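Local coordinates for protein DNA polymerase III beta subunit (PDB 2AVT) that probably serves as the sliding clamp of the replicative DNA polymerase, a ring of two subunits that encircles DNA and keeps the polymerase on its template, at residues A[261-275]-A[313-325]. Numbering follows the deposited sequence.
Sequences ETEVVFNTQSLRHAM and EDLDIVSQSGSDL
Leu315 packs its two methyls against Leu271, Ala274 and Met275 on helix 268-282. Its CB is directed toward the helix, and CG, anti to the carbonyl carbon (chi1 -64°), splits into two branches: CD1 lies 3.8 Å from Leu271 CD1 and also meets Met275 CE, whereas CD2 presses to 3.4 Å from Ala274 CB, tighter than ordinary carbon contact. The Phe266 ring lies beside this cluster, flanked near its rim by Leu271 CD2 on one face and Val264 CG1 on the opposite face, while Asp316 O comes to its edge, 3.6 Å from Phe266 CD2.

Beyond the ring, strands 262-267 and 319-322 run antiparallel, and Glu263 and Ser321 exchange backbone hydrogen bonds. A classic beta bulge sets Val318 and Ser319 against Val265, whose O takes a weak bond from Ser319 N. At the far end, Thr262 OG1 donates to Ser323 O (2.8 Å).

In this C-terminal clamp domain, strand 319-322 is outermost in its sheet within the chain; strand 345-350 flanks 262-267 on the other side. Helix 331-339 packs against Leu271 and Met275, strand 290-295 meets Leu315, and Glu313 OE1 is hydrogen-bonded to Ser111 OG of the second subunit, where the separate sheet ending in strand 309-314 continues across the interface.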
ATOM      1  N   GLU A 261      29.314  18.119  27.814  1.00 53.74           N
ATOM      2  CA  GLU A 261      29.003  18.926  28.987  1.00 53.28           C
ATOM      3  C   GLU A 261      27.671  18.550  29.603  1.00 52.03           C
ATOM      4  O   GLU A 261      27.394  18.881  30.759  1.00 51.70           O
ATOM      5  CB  GLU A 261      28.967  20.405  28.601  1.00 55.59           C
ATOM      6  CG  GLU A 261      30.283  20.941  28.071  1.00 58.94           C
ATOM      7  CD  GLU A 261      31.319  21.098  29.160  1.00 60.54           C
ATOM      8  OE1 GLU A 261      31.075  21.884  30.101  1.00 61.72           O
ATOM      9  OE2 GLU A 261      32.378  20.437  29.074  1.00 63.95           O
ATOM     10  N   THR A 262      26.843  17.867  28.822  1.00 49.50           N
ATOM     11  CA  THR A 262      25.527  17.465  29.285  1.00 47.95           C
ATOM     12  C   THR A 262      25.183  16.055  28.824  1.00 46.94           C
ATOM     13  O   THR A 262      25.580  15.630  27.741  1.00 47.02           O
ATOM     14  CB  THR A 262      24.447  18.433  28.758  1.00 48.48           C
ATOM     15  OG1 THR A 262      24.796  19.777  29.112  1.00 49.22           O
ATOM     16  CG2 THR A 262      23.092  18.099  29.358  1.00 46.79           C
ATOM     17  N   GLU A 263      24.450  15.337  29.664  1.00 45.85           N
ATOM     18  CA  GLU A 263      24.026  13.982  29.354  1.00 45.77           C
ATOM     19  C   GLU A 263      22.625  13.769  29.880  1.00 45.33           C
ATOM     20  O   GLU A 263      22.311  14.164  31.001  1.00 45.58           O
ATOM     21  CB  GLU A 263      24.938  12.938  30.009  1.00 46.19           C
ATOM     22  CG  GLU A 263      24.376  11.513  29.894  1.00 44.78           C
ATOM     23  CD  GLU A 263      25.097  10.502  30.771  1.00 46.58           C
ATOM     24  OE1 GLU A 263      26.323  10.325  30.601  1.00 46.15           O
ATOM     25  OE2 GLU A 263      24.432   9.884  31.630  1.00 45.09           O
ATOM     26  N   VAL A 264      21.782  13.145  29.066  1.00 44.17           N
ATOM     27  CA  VAL A 264      20.418  12.848  29.476  1.00 43.14           C
ATOM     28  C   VAL A 264      20.065  11.461  28.965  1.00 42.56           C
ATOM     29  O   VAL A 264      20.472  11.072  27.873  1.00 43.70           O
ATOM     30  CB  VAL A 264      19.403  13.849  28.891  1.00 43.11           C
ATOM     31  CG1 VAL A 264      18.025  13.595  29.503  1.00 42.98           C
ATOM     32  CG2 VAL A 264      19.857  15.275  29.154  1.00 42.40           C
ATOM     33  N   VAL A 265      19.320  10.712  29.766  1.00 43.26           N
ATOM     34  CA  VAL A 265      18.908   9.370  29.380  1.00 44.76           C
ATOM     35  C   VAL A 265      17.391   9.359  29.293  1.00 44.94           C
ATOM     36  O   VAL A 265      16.709   9.703  30.259  1.00 44.71           O
ATOM     37  CB  VAL A 265      19.368   8.310  30.414  1.00 44.94           C
ATOM     38  CG1 VAL A 265      18.938   6.925  29.962  1.00 43.67           C
ATOM     39  CG2 VAL A 265      20.884   8.361  30.579  1.00 43.14           C
ATOM     40  N   PHE A 266      16.868   8.979  28.130  1.00 45.01           N
ATOM     41  CA  PHE A 266      15.422   8.931  27.929  1.00 43.60           C
ATOM     42  C   PHE A 266      14.966   7.535  27.558  1.00 43.44           C
ATOM     43  O   PHE A 266      15.756   6.686  27.151  1.00 45.19           O
ATOM     44  CB  PHE A 266      14.970   9.821  26.762  1.00 43.33           C
ATOM     45  CG  PHE A 266      15.432  11.246  26.827  1.00 40.78           C
ATOM     46  CD1 PHE A 266      16.690  11.606  26.380  1.00 40.90           C
ATOM     47  CD2 PHE A 266      14.563  12.243  27.231  1.00 39.70           C
ATOM     48  CE1 PHE A 266      17.067  12.932  26.326  1.00 40.30           C
ATOM     49  CE2 PHE A 266      14.934  13.565  27.181  1.00 38.39           C
ATOM     50  CZ  PHE A 266      16.185  13.910  26.725  1.00 39.58           C
ATOM     51  N   ASN A 267      13.667   7.315  27.683  1.00 44.36           N
ATOM     52  CA  ASN A 267      13.074   6.056  27.275  1.00 44.45           C
ATOM     53  C   ASN A 267      13.058   6.236  25.751  1.00 44.97           C
ATOM     54  O   ASN A 267      12.465   7.191  25.241  1.00 45.31           O
ATOM     55  CB  ASN A 267      11.651   5.952  27.813  1.00 43.79           C
ATOM     56  CG  ASN A 267      10.914   4.753  27.273  1.00 45.18           C
ATOM     57  OD1 ASN A 267      10.596   3.824  28.012  1.00 44.41           O
ATOM     58  ND2 ASN A 267      10.640   4.763  25.974  1.00 44.57           N
ATOM     59  N   THR A 268      13.729   5.345  25.031  1.00 44.00           N
ATOM     60  CA  THR A 268      13.815   5.442  23.577  1.00 43.48           C
ATOM     61  C   THR A 268      12.491   5.727  22.860  1.00 44.19           C
ATOM     62  O   THR A 268      12.399   6.666  22.063  1.00 42.06           O
ATOM     63  CB  THR A 268      14.426   4.160  22.987  1.00 41.85           C
ATOM     64  OG1 THR A 268      15.727   3.959  23.544  1.00 41.28           O
ATOM     65  CG2 THR A 268      14.544   4.268  21.478  1.00 38.88           C
ATOM     66  N   GLN A 269      11.470   4.931  23.162  1.00 45.04           N
ATOM     67  CA  GLN A 269      10.165   5.068  22.525  1.00 46.55           C
ATOM     68  C   GLN A 269       9.384   6.343  22.842  1.00 46.94           C
ATOM     69  O   GLN A 269       8.859   6.985  21.933  1.00 46.76           O
ATOM     70  CB  GLN A 269       9.294   3.855  22.853  1.00 48.78           C
ATOM     71  CG  GLN A 269       7.983   3.812  22.072  1.00 51.30           C
ATOM     72  CD  GLN A 269       7.172   2.559  22.344  1.00 52.23           C
ATOM     73  OE1 GLN A 269       6.605   2.388  23.424  1.00 53.86           O
ATOM     74  NE2 GLN A 269       7.120   1.667  21.361  1.00 54.17           N
ATOM     75  N   SER A 270       9.296   6.709  24.118  1.00 46.82           N
ATOM     76  CA  SER A 270       8.553   7.907  24.496  1.00 46.74           C
ATOM     77  C   SER A 270       9.157   9.158  23.869  1.00 46.79           C
ATOM     78  O   SER A 270       8.430  10.070  23.478  1.00 47.56           O
ATOM     79  CB  SER A 270       8.497   8.059  26.023  1.00 48.25           C
ATOM     80  OG  SER A 270       9.761   8.391  26.567  1.00 50.61           O
ATOM     81  N   LEU A 271      10.482   9.199  23.765  1.00 45.67           N
ATOM     82  CA  LEU A 271      11.153  10.352  23.169  1.00 44.67           C
ATOM     83  C   LEU A 271      10.872  10.419  21.670  1.00 44.23           C
ATOM     84  O   LEU A 271      10.744  11.508  21.092  1.00 41.89           O
ATOM     85  CB  LEU A 271      12.665  10.282  23.401  1.00 43.42           C
ATOM     86  CG  LEU A 271      13.432  11.464  22.797  1.00 44.43           C
ATOM     87  CD1 LEU A 271      12.853  12.768  23.342  1.00 43.61           C
ATOM     88  CD2 LEU A 271      14.919  11.358  23.125  1.00 45.03           C
ATOM     89  N   ARG A 272      10.786   9.251  21.041  1.00 43.96           N
ATOM     90  CA  ARG A 272      10.507   9.185  19.612  1.00 44.22           C
ATOM     91  C   ARG A 272       9.098   9.713  19.366  1.00 43.51           C
ATOM     92  O   ARG A 272       8.879  10.493  18.440  1.00 43.44           O
ATOM     93  CB  ARG A 272      10.628   7.744  19.102  1.00 45.42           C
ATOM     94  CG  ARG A 272      10.398   7.589  17.594  1.00 45.69           C
ATOM     95  CD  ARG A 272      10.854   6.222  17.086  1.00 46.46           C
ATOM     96  NE  ARG A 272      10.160   5.122  17.753  1.00 49.30           N
ATOM     97  CZ  ARG A 272       8.871   4.844  17.594  1.00 51.54           C
ATOM     98  NH1 ARG A 272       8.119   5.581  16.783  1.00 52.41           N
ATOM     99  NH2 ARG A 272       8.328   3.824  18.250  1.00 53.46           N
ATOM    100  N   HIS A 273       8.153   9.299  20.207  1.00 43.13           N
ATOM    101  CA  HIS A 273       6.770   9.740  20.076  1.00 44.09           C
ATOM    102  C   HIS A 273       6.661  11.253  20.238  1.00 44.75           C
ATOM    103  O   HIS A 273       5.903  11.912  19.521  1.00 43.97           O
ATOM    104  CB  HIS A 273       5.871   9.054  21.116  1.00 45.18           C
ATOM    105  CG  HIS A 273       5.657   7.592  20.868  1.00 45.53           C
ATOM    106  ND1 HIS A 273       5.799   7.019  19.622  1.00 46.13           N
ATOM    107  CD2 HIS A 273       5.276   6.594  21.700  1.00 46.20           C
ATOM    108  CE1 HIS A 273       5.517   5.729  19.698  1.00 46.15           C
ATOM    109  NE2 HIS A 273       5.197   5.445  20.948  1.00 46.13           N
ATOM    110  N   ALA A 274       7.420  11.801  21.182  1.00 44.76           N
ATOM    111  CA  ALA A 274       7.410  13.237  21.433  1.00 45.02           C
ATOM    112  C   ALA A 274       7.917  13.976  20.204  1.00 44.56           C
ATOM    113  O   ALA A 274       7.308  14.947  19.757  1.00 45.82           O
ATOM    114  CB  ALA A 274       8.285  13.564  22.634  1.00 44.97           C
ATOM    115  N   MET A 275       9.032  13.504  19.660  1.00 43.24           N
ATOM    116  CA  MET A 275       9.633  14.116  18.487  1.00 43.06           C
ATOM    117  C   MET A 275       8.757  13.984  17.243  1.00 44.05           C
ATOM    118  O   MET A 275       8.823  14.825  16.344  1.00 43.36           O
ATOM    119  CB  MET A 275      11.002  13.496  18.217  1.00 43.58           C
ATOM    120  CG  MET A 275      12.013  13.744  19.318  1.00 44.61           C
ATOM    121  SD  MET A 275      12.241  15.501  19.636  1.00 46.06           S
ATOM    122  CE  MET A 275      11.180  15.721  21.058  1.00 40.78           C
ATOM    123  N   GLU A 313       5.916  20.771  24.998  1.00 54.83           N
ATOM    124  CA  GLU A 313       5.813  19.462  25.623  1.00 55.36           C
ATOM    125  C   GLU A 313       6.924  19.107  26.611  1.00 54.94           C
ATOM    126  O   GLU A 313       8.106  19.143  26.273  1.00 54.65           O
ATOM    127  CB  GLU A 313       5.748  18.393  24.530  1.00 55.01           C
ATOM    128  CG  GLU A 313       5.436  16.998  25.031  1.00 55.90           C
ATOM    129  CD  GLU A 313       5.465  15.969  23.918  1.00 57.44           C
ATOM    130  OE1 GLU A 313       4.796  16.185  22.884  1.00 57.43           O
ATOM    131  OE2 GLU A 313       6.153  14.941  24.078  1.00 58.43           O
ATOM    132  N   ASP A 314       6.523  18.750  27.828  1.00 55.42           N
ATOM    133  CA  ASP A 314       7.457  18.347  28.881  1.00 55.65           C
ATOM    134  C   ASP A 314       7.918  16.920  28.577  1.00 55.38           C
ATOM    135  O   ASP A 314       7.092  16.036  28.362  1.00 54.58           O
ATOM    136  CB  ASP A 314       6.764  18.363  30.247  1.00 56.65           C
ATOM    137  CG  ASP A 314       6.372  19.761  30.696  1.00 58.43           C
ATOM    138  OD1 ASP A 314       5.732  20.486  29.902  1.00 59.52           O
ATOM    139  OD2 ASP A 314       6.691  20.128  31.846  1.00 58.31           O
ATOM    140  N   LEU A 315       9.228  16.694  28.567  1.00 54.77           N
ATOM    141  CA  LEU A 315       9.762  15.367  28.284  1.00 54.53           C
ATOM    142  C   LEU A 315      10.175  14.602  29.540  1.00 55.72           C
ATOM    143  O   LEU A 315      10.949  15.097  30.357  1.00 55.87           O
ATOM    144  CB  LEU A 315      10.963  15.469  27.341  1.00 53.35           C
ATOM    145  CG  LEU A 315      10.675  16.025  25.946  1.00 53.64           C
ATOM    146  CD1 LEU A 315      11.953  16.055  25.120  1.00 52.99           C
ATOM    147  CD2 LEU A 315       9.625  15.167  25.276  1.00 52.33           C
ATOM    148  N   ASP A 316       9.648  13.390  29.687  1.00 56.66           N
ATOM    149  CA  ASP A 316       9.980  12.539  30.825  1.00 57.17           C
ATOM    150  C   ASP A 316      11.391  12.002  30.585  1.00 56.29           C
ATOM    151  O   ASP A 316      11.745  11.672  29.453  1.00 55.36           O
ATOM    152  CB  ASP A 316       8.978  11.382  30.920  1.00 59.10           C
ATOM    153  CG  ASP A 316       9.211  10.500  32.134  1.00 61.71           C
ATOM    154  OD1 ASP A 316      10.212  10.710  32.854  1.00 63.69           O
ATOM    155  OD2 ASP A 316       8.389   9.588  32.369  1.00 62.53           O
ATOM    156  N   ILE A 317      12.202  11.922  31.637  1.00 55.54           N
ATOM    157  CA  ILE A 317      13.563  11.423  31.473  1.00 54.70           C
ATOM    158  C   ILE A 317      13.930  10.324  32.465  1.00 53.77           C
ATOM    159  O   ILE A 317      13.227  10.095  33.451  1.00 53.53           O
ATOM    160  CB  ILE A 317      14.604  12.545  31.623  1.00 55.21           C
ATOM    161  CG1 ILE A 317      14.882  12.796  33.105  1.00 54.55           C
ATOM    162  CG2 ILE A 317      14.091  13.820  30.972  1.00 55.60           C
ATOM    163  CD1 ILE A 317      16.129  13.610  33.349  1.00 55.58           C
ATOM    164  N   VAL A 318      15.046   9.655  32.191  1.00 52.91           N
ATOM    165  CA  VAL A 318      15.534   8.583  33.047  1.00 52.19           C
ATOM    166  C   VAL A 318      16.543   9.147  34.043  1.00 52.05           C
ATOM    167  O   VAL A 318      16.491   8.845  35.233  1.00 52.29           O
ATOM    168  CB  VAL A 318      16.203   7.475  32.212  1.00 51.33           C
ATOM    169  CG1 VAL A 318      16.657   6.340  33.112  1.00 51.14           C
ATOM    170  CG2 VAL A 318      15.232   6.964  31.169  1.00 50.64           C
ATOM    171  N   SER A 319      17.456   9.977  33.549  1.00 51.86           N
ATOM    172  CA  SER A 319      18.468  10.589  34.398  1.00 51.96           C
ATOM    173  C   SER A 319      19.183  11.685  33.621  1.00 52.85           C
ATOM    174  O   SER A 319      19.243  11.652  32.389  1.00 52.73           O
ATOM    175  CB  SER A 319      19.489   9.543  34.857  1.00 50.76           C
ATOM    176  OG  SER A 319      20.331   9.150  33.786  1.00 48.36           O
ATOM    177  N   GLN A 320      19.724  12.661  34.340  1.00 52.66           N
ATOM    178  CA  GLN A 320      20.431  13.750  33.690  1.00 53.30           C
ATOM    179  C   GLN A 320      21.648  14.153  34.509  1.00 54.03           C
ATOM    180  O   GLN A 320      21.789  13.765  35.670  1.00 52.39           O
ATOM    181  CB  GLN A 320      19.504  14.954  33.505  1.00 53.94           C
ATOM    182  CG  GLN A 320      19.055  15.614  34.799  1.00 55.09           C
ATOM    183  CD  GLN A 320      18.029  16.710  34.568  1.00 55.05           C
ATOM    184  OE1 GLN A 320      18.284  17.672  33.843  1.00 56.49           O
ATOM    185  NE2 GLN A 320      16.863  16.567  35.184  1.00 55.09           N
ATOM    186  N   SER A 321      22.532  14.925  33.884  1.00 54.00           N
ATOM    187  CA  SER A 321      23.743  15.398  34.534  1.00 53.64           C
ATOM    188  C   SER A 321      24.410  16.419  33.626  1.00 53.26           C
ATOM    189  O   SER A 321      24.234  16.393  32.406  1.00 52.13           O
ATOM    190  CB  SER A 321      24.703  14.233  34.795  1.00 54.26           C
ATOM    191  OG  SER A 321      25.138  13.650  33.582  1.00 53.72           O
ATOM    192  N   GLY A 322      25.179  17.319  34.225  1.00 52.65           N
ATOM    193  CA  GLY A 322      25.847  18.335  33.439  1.00 53.38           C
ATOM    194  C   GLY A 322      25.115  19.659  33.521  1.00 52.92           C
ATOM    195  O   GLY A 322      24.171  19.809  34.296  1.00 51.93           O
ATOM    196  N   SER A 323      25.547  20.615  32.705  1.00 53.50           N
ATOM    197  CA  SER A 323      24.958  21.946  32.690  1.00 55.28           C
ATOM    198  C   SER A 323      23.678  22.058  31.871  1.00 55.90           C
ATOM    199  O   SER A 323      23.375  21.209  31.026  1.00 55.43           O
ATOM    200  CB  SER A 323      25.979  22.950  32.158  1.00 56.10           C
ATOM    201  OG  SER A 323      26.405  22.587  30.856  1.00 57.34           O
ATOM    202  N   ASP A 324      22.928  23.122  32.138  1.00 55.22           N
ATOM    203  CA  ASP A 324      21.689  23.392  31.429  1.00 54.07           C
ATOM    204  C   ASP A 324      22.044  23.692  29.979  1.00 53.34           C
ATOM    205  O   ASP A 324      23.176  24.069  29.674  1.00 51.69           O
ATOM    206  CB  ASP A 324      20.985  24.595  32.056  1.00 56.49           C
ATOM    207  CG  ASP A 324      20.478  24.306  33.454  1.00 58.69           C
ATOM    208  OD1 ASP A 324      21.137  23.526  34.175  1.00 60.69           O
ATOM    209  OD2 ASP A 324      19.428  24.865  33.840  1.00 60.51           O
ATOM    210  N   LEU A 325      21.075  23.526  29.083  1.00 51.73           N
ATOM    211  CA  LEU A 325      21.319  23.773  27.669  1.00 50.15           C
ATOM    212  C   LEU A 325      20.036  23.873  26.857  1.00 47.95           C
ATOM    213  O   LEU A 325      19.027  23.241  27.170  1.00 47.51           O
ATOM    214  CB  LEU A 325      22.196  22.658  27.086  1.00 50.35           C
ATOM    215  CG  LEU A 325      22.553  22.775  25.602  1.00 51.05           C
ATOM    216  CD1 LEU A 325      23.443  23.988  25.387  1.00 51.68           C
ATOM    217  CD2 LEU A 325      23.263  21.517  25.139  1.00 51.51           C
TER